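PDB 1PU6: 3-methyladenine DNA glycosylase from Helicobacter pylori, which excises alkylated bases such as 3-methyladenine from DNA as a helix-hairpin-helix glycosylase of base excision repair. Local coordinates for residues D3-E6 / I7-L11; E169-H172 / F173-G177. One frame throughout, in Å; residues are numbered along the deposited sequence.

Contact 1 of 2, residues D3-E6 / I7-L11; sequences DSFE and ILKAL
The aliphatic chain of K9 runs over one face of the F5 ring, with CG of K9 4.2 Å from the ring centroid in a CH-pi contact, displaced toward the rim. Further along the same chain, CE of K9 approaches CE1 of F5 to 3.5 Å. The F5 side chain also meets S184 and A185 of helix 182-187. Two torsions set up the meeting: CG of F5 lies trans to the backbone N (chi1 179°), holding the ring out beside the helix, where the K9 chain passes over it, and K9 bends at chi3 (-71°), turning its ammonium from the ring to E6. There NZ of K9 forms a salt bridge with E6, 3.2 Å from OE1 and reaching it from above the carboxylate plane; the bond to OE2 is weak. E6 and K9 lie side by side, pointing the same way. All this decorates the first turns of helix 4-12, where D3 is the N-cap: OD1 of D3 accepts from E6 N at 3.0 Å, nearly along the C-O axis, occupying a first-turn N-H. The i to i+4 ladder starts with a weak bond from I7 N to D3 O at 3.3 Å and becomes regular with L8 N to S4 O at 2.9 Å. I7 and L8 are buried against F202 of helix 195-203, and I7 also packs on F156 and L157 of helix 151-159.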
loop_
_atom_site.group_PDB
_atom_site.type_symbol
_atom_site.label_atom_id
_atom_site.label_comp_id
_atom_site.label_asym_id
_atom_site.label_seq_id
_atom_site.Cartn_x
_atom_site.Cartn_y
_atom_site.Cartn_z
ATOM N N ASP A 3 -14.407 -16.272 9.869
ATOM C CA ASP A 3 -13.567 -16.182 8.678
ATOM C C ASP A 3 -13.505 -14.713 8.293
ATOM O O ASP A 3 -14.132 -13.866 8.952
ATOM C CB ASP A 3 -14.078 -17.047 7.522
ATOM C CG ASP A 3 -15.512 -16.743 7.123
ATOM O OD1 ASP A 3 -15.839 -15.558 6.937
ATOM O OD2 ASP A 3 -16.377 -17.643 6.947
ATOM N N SER A 4 -12.753 -14.400 7.244
ATOM C CA SER A 4 -12.502 -13.003 6.920
ATOM C C SER A 4 -13.738 -12.367 6.320
ATOM O O SER A 4 -13.840 -11.149 6.333
ATOM C CB SER A 4 -11.311 -12.855 5.983
ATOM O OG SER A 4 -11.613 -13.336 4.679
ATOM N N PHE A 5 -14.657 -13.175 5.776
ATOM C CA PHE A 5 -15.886 -12.583 5.247
ATOM C C PHE A 5 -16.756 -12.066 6.381
ATOM O O PHE A 5 -17.346 -10.982 6.282
ATOM C CB PHE A 5 -16.667 -13.577 4.351
ATOM C CG PHE A 5 -17.944 -13.007 3.813
ATOM C CD1 PHE A 5 -19.165 -13.604 4.111
ATOM C CD2 PHE A 5 -17.932 -11.837 3.056
ATOM C CE1 PHE A 5 -20.385 -13.034 3.607
ATOM C CE2 PHE A 5 -19.117 -11.276 2.574
ATOM C CZ PHE A 5 -20.326 -11.871 2.841
ATOM N N GLU A 6 -16.789 -12.797 7.494
ATOM C CA GLU A 6 -17.462 -12.273 8.713
ATOM C C GLU A 6 -16.865 -10.961 9.250
ATOM O O GLU A 6 -17.630 -10.036 9.637
ATOM C CB GLU A 6 -17.574 -13.329 9.799
ATOM C CG GLU A 6 -18.270 -14.605 9.320
ATOM C CD GLU A 6 -19.750 -14.390 9.019
ATOM O OE1 GLU A 6 -20.261 -15.065 8.096
ATOM O OE2 GLU A 6 -20.410 -13.544 9.697
ATOM N N ILE A 7 -15.531 -10.869 9.216
ATOM C CA ILE A 7 -14.819 -9.681 9.674
ATOM C C ILE A 7 -15.144 -8.521 8.715
ATOM O O ILE A 7 -15.411 -7.408 9.181
ATOM C CB ILE A 7 -13.287 -9.947 9.743
ATOM C CG1 ILE A 7 -12.993 -10.983 10.847
ATOM C CG2 ILE A 7 -12.484 -8.636 9.968
ATOM C CD1 ILE A 7 -11.568 -11.485 10.859
ATOM N N LEU A 8 -15.097 -8.782 7.396
ATOM C CA LEU A 8 -15.430 -7.749 6.402
ATOM C C LEU A 8 -16.838 -7.183 6.659
ATOM O O LEU A 8 -17.023 -5.940 6.718
ATOM C CB LEU A 8 -15.325 -8.274 4.973
ATOM C CG LEU A 8 -15.759 -7.270 3.879
ATOM C CD1 LEU A 8 -14.967 -5.925 3.936
ATOM C CD2 LEU A 8 -15.592 -7.883 2.460
ATOM N N LYS A 9 -17.833 -8.060 6.828
ATOM C CA LYS A 9 -19.182 -7.554 7.125
ATOM C C LYS A 9 -19.216 -6.686 8.404
ATOM O O LYS A 9 -19.872 -5.608 8.439
ATOM C CB LYS A 9 -20.168 -8.748 7.252
ATOM C CG LYS A 9 -20.476 -9.423 5.928
ATOM C CD LYS A 9 -21.594 -10.475 6.027
ATOM C CE LYS A 9 -21.095 -11.697 6.779
ATOM N NZ LYS A 9 -22.134 -12.746 7.016
ATOM N N ALA A 10 -18.554 -7.152 9.466
ATOM C CA ALA A 10 -18.544 -6.402 10.735
ATOM C C ALA A 10 -17.908 -5.027 10.590
ATOM O O ALA A 10 -18.460 -4.002 11.073
ATOM C CB ALA A 10 -17.814 -7.216 11.825
ATOM N N LEU A 11 -16.788 -4.967 9.896
ATOM C CA LEU A 11 -16.112 -3.685 9.738
ATOM C C LEU A 11 -16.913 -2.759 8.806
ATOM O O LEU A 11 -17.017 -1.513 9.053
ATOM C CB LEU A 11 -14.692 -3.896 9.206
ATOM C CG LEU A 11 -13.691 -4.515 10.218
ATOM C CD1 LEU A 11 -12.372 -4.856 9.524
ATOM C CD2 LEU A 11 -13.440 -3.546 11.409
#

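Contact 2 of 2, residues E169-H172 / F173-G177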
loop_
_atom_site.group_PDB
_atom_site.type_symbol
_atom_site.label_atom_id
_atom_site.label_comp_id
_atom_site.label_asym_id
_atom_site.label_seq_id
_atom_site.Cartn_x
_atom_site.Cartn_y
_atom_site.Cartn_z
ATOM N N GLU A 169 0.598 -16.448 5.293
ATOM C CA GLU A 169 -0.539 -17.189 5.859
ATOM C C GLU A 169 -1.612 -16.264 6.422
ATOM O O GLU A 169 -2.781 -16.519 6.250
ATOM C CB GLU A 169 -0.019 -18.130 6.949
ATOM C CG GLU A 169 0.863 -19.215 6.298
ATOM C CD GLU A 169 1.418 -20.230 7.295
ATOM O OE1 GLU A 169 2.302 -21.052 6.894
ATOM O OE2 GLU A 169 0.953 -20.248 8.457
ATOM N N LEU A 170 -1.184 -15.143 6.999
ATOM C CA LEU A 170 -2.100 -14.111 7.472
ATOM C C LEU A 170 -2.854 -13.492 6.267
ATOM O O LEU A 170 -4.076 -13.322 6.256
ATOM C CB LEU A 170 -1.262 -13.051 8.164
ATOM C CG LEU A 170 -1.862 -12.131 9.205
ATOM C CD1 LEU A 170 -1.170 -10.773 9.379
ATOM C CD2 LEU A 170 -3.243 -12.307 9.835
ATOM N N GLN A 171 -2.091 -13.170 5.222
ATOM C CA GLN A 171 -2.699 -12.727 3.975
ATOM C C GLN A 171 -3.712 -13.763 3.376
ATOM O O GLN A 171 -4.801 -13.406 2.895
ATOM C CB GLN A 171 -1.614 -12.444 2.966
ATOM C CG GLN A 171 -2.108 -12.057 1.613
ATOM C CD GLN A 171 -0.926 -11.619 0.764
ATOM O OE1 GLN A 171 -0.056 -12.455 0.461
ATOM N NE2 GLN A 171 -0.854 -10.321 0.436
ATOM N N HIS A 172 -3.318 -15.036 3.344
ATOM C CA HIS A 172 -4.192 -16.027 2.758
ATOM C C HIS A 172 -5.467 -16.184 3.566
ATOM O O HIS A 172 -6.549 -16.337 2.988
ATOM C CB HIS A 172 -3.488 -17.411 2.670
ATOM C CG HIS A 172 -4.259 -18.412 1.831
ATOM N ND1 HIS A 172 -4.319 -19.756 2.137
ATOM C CD2 HIS A 172 -4.965 -18.263 0.681
ATOM C CE1 HIS A 172 -5.051 -20.392 1.231
ATOM N NE2 HIS A 172 -5.481 -19.506 0.354
ATOM N N PHE A 173 -5.364 -16.102 4.903
ATOM C CA PHE A 173 -6.568 -16.107 5.733
ATOM C C PHE A 173 -7.499 -14.975 5.307
ATOM O O PHE A 173 -8.730 -15.178 5.120
ATOM C CB PHE A 173 -6.220 -15.876 7.248
ATOM C CG PHE A 173 -7.459 -15.635 8.105
ATOM C CD1 PHE A 173 -7.934 -14.327 8.325
ATOM C CD2 PHE A 173 -8.191 -16.716 8.645
ATOM C CE1 PHE A 173 -9.050 -14.093 9.091
ATOM C CE2 PHE A 173 -9.354 -16.466 9.420
ATOM C CZ PHE A 173 -9.781 -15.159 9.619
ATOM N N PHE A 174 -6.957 -13.753 5.141
ATOM C CA PHE A 174 -7.832 -12.606 4.767
ATOM C C PHE A 174 -8.409 -12.741 3.341
ATOM O O PHE A 174 -9.617 -12.530 3.122
ATOM C CB PHE A 174 -7.114 -11.277 5.001
ATOM C CG PHE A 174 -7.244 -10.774 6.422
ATOM C CD1 PHE A 174 -8.446 -10.215 6.872
ATOM C CD2 PHE A 174 -6.166 -10.876 7.336
ATOM C CE1 PHE A 174 -8.600 -9.770 8.209
ATOM C CE2 PHE A 174 -6.277 -10.416 8.676
ATOM C CZ PHE A 174 -7.504 -9.867 9.119
ATOM N N GLU A 175 -7.591 -13.206 2.397
ATOM C CA GLU A 175 -8.068 -13.366 1.005
ATOM C C GLU A 175 -9.091 -14.482 0.850
ATOM O O GLU A 175 -10.102 -14.317 0.140
ATOM C CB GLU A 175 -6.893 -13.607 0.023
ATOM C CG GLU A 175 -6.074 -12.328 -0.163
ATOM C CD GLU A 175 -4.832 -12.500 -1.049
ATOM O OE1 GLU A 175 -4.056 -11.508 -1.254
ATOM O OE2 GLU A 175 -4.635 -13.626 -1.561
ATOM N N LYS A 176 -8.788 -15.644 1.424
ATOM C CA LYS A 176 -9.615 -16.814 1.119
ATOM C C LYS A 176 -11.085 -16.697 1.586
ATOM O O LYS A 176 -11.988 -17.220 0.922
ATOM C CB LYS A 176 -8.947 -18.100 1.630
ATOM C CG LYS A 176 -9.085 -18.401 3.102
ATOM C CD LYS A 176 -8.039 -19.498 3.505
ATOM C CE LYS A 176 -8.542 -20.506 4.532
ATOM N NZ LYS A 176 -9.737 -21.286 4.048
ATOM N N GLY A 177 -11.327 -16.020 2.711
ATOM C CA GLY A 177 -12.702 -15.836 3.174
ATOM C C GLY A 177 -13.509 -15.021 2.162
ATOM O O GLY A 177 -14.681 -15.280 1.945
#
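Backbone hydrogen bonds of the i to i+4 kind join residues 169-172 to the turn that follows, the shortest being E175 N to Q171 O and K176 N to H172 O, both 2.8 Å. The CH-pi interaction lies on the outer side of the helix: CD of K176 sits over one face of the H172 imidazole, 3.9 Å from its centroid and 13° off the normal. CG of K176 stands between the backbone N and the carbonyl carbon (chi1 80°), a cramped setting that brings CB and CG close to H172 O while the chain crosses the ring. Beyond the ring the chain bends again, and NZ of K176 forms a salt bridge with E180. Apolar packing occupies another side, where L170 and F174 run side by side and CD2 of L170 meets CE2 of F174 at 3.8 Å. The ring edge of F174 faces L170 O, with CD2 of F174 3.4 Å from that oxygen, while CD1 of F173 lies over one face of the F174 ring. Polar side chains make a further pair: Q171 and E175 extend alongside each other, their amide and carboxylate planes 27° apart, and CG of Q171 lies 3.5 Å from OE1 of E175. Their polar ends are held from outside, NE2 of Q171 by D135 and by the M147 carbonyl, OE1 of E175 by M147 N. Helix 167-179, part of the HhH-GPD base excision repair fold, turns L170, F173 and F174 onto L157 of helix 151-159, while Q171 reaches D135 on helix 131-141.

How the contacts relate
Contacts 1 and 2 lie far apart in sequence yet touch in space, their centres about 12 Å apart, and bring the N-terminal helix 4-12 against helix 167-179. The joint is polar at S4, whose OG is 2.7 Å from F174 O, a probable hydrogen bond, and only weakly bonded to F173 O. OG of S4 also packs 3.1 Å from CA of G177, a close approach consistent with the lack of a side chain there; CB of F5 lies 3.6 Å from G177 O. Helix 151-159 is a shared neighbour: L157 meets I7 from contact 1 and L170, F173 and F174 from contact 2. The loop residue N181 likewise touches F5 and bonds to G177 O.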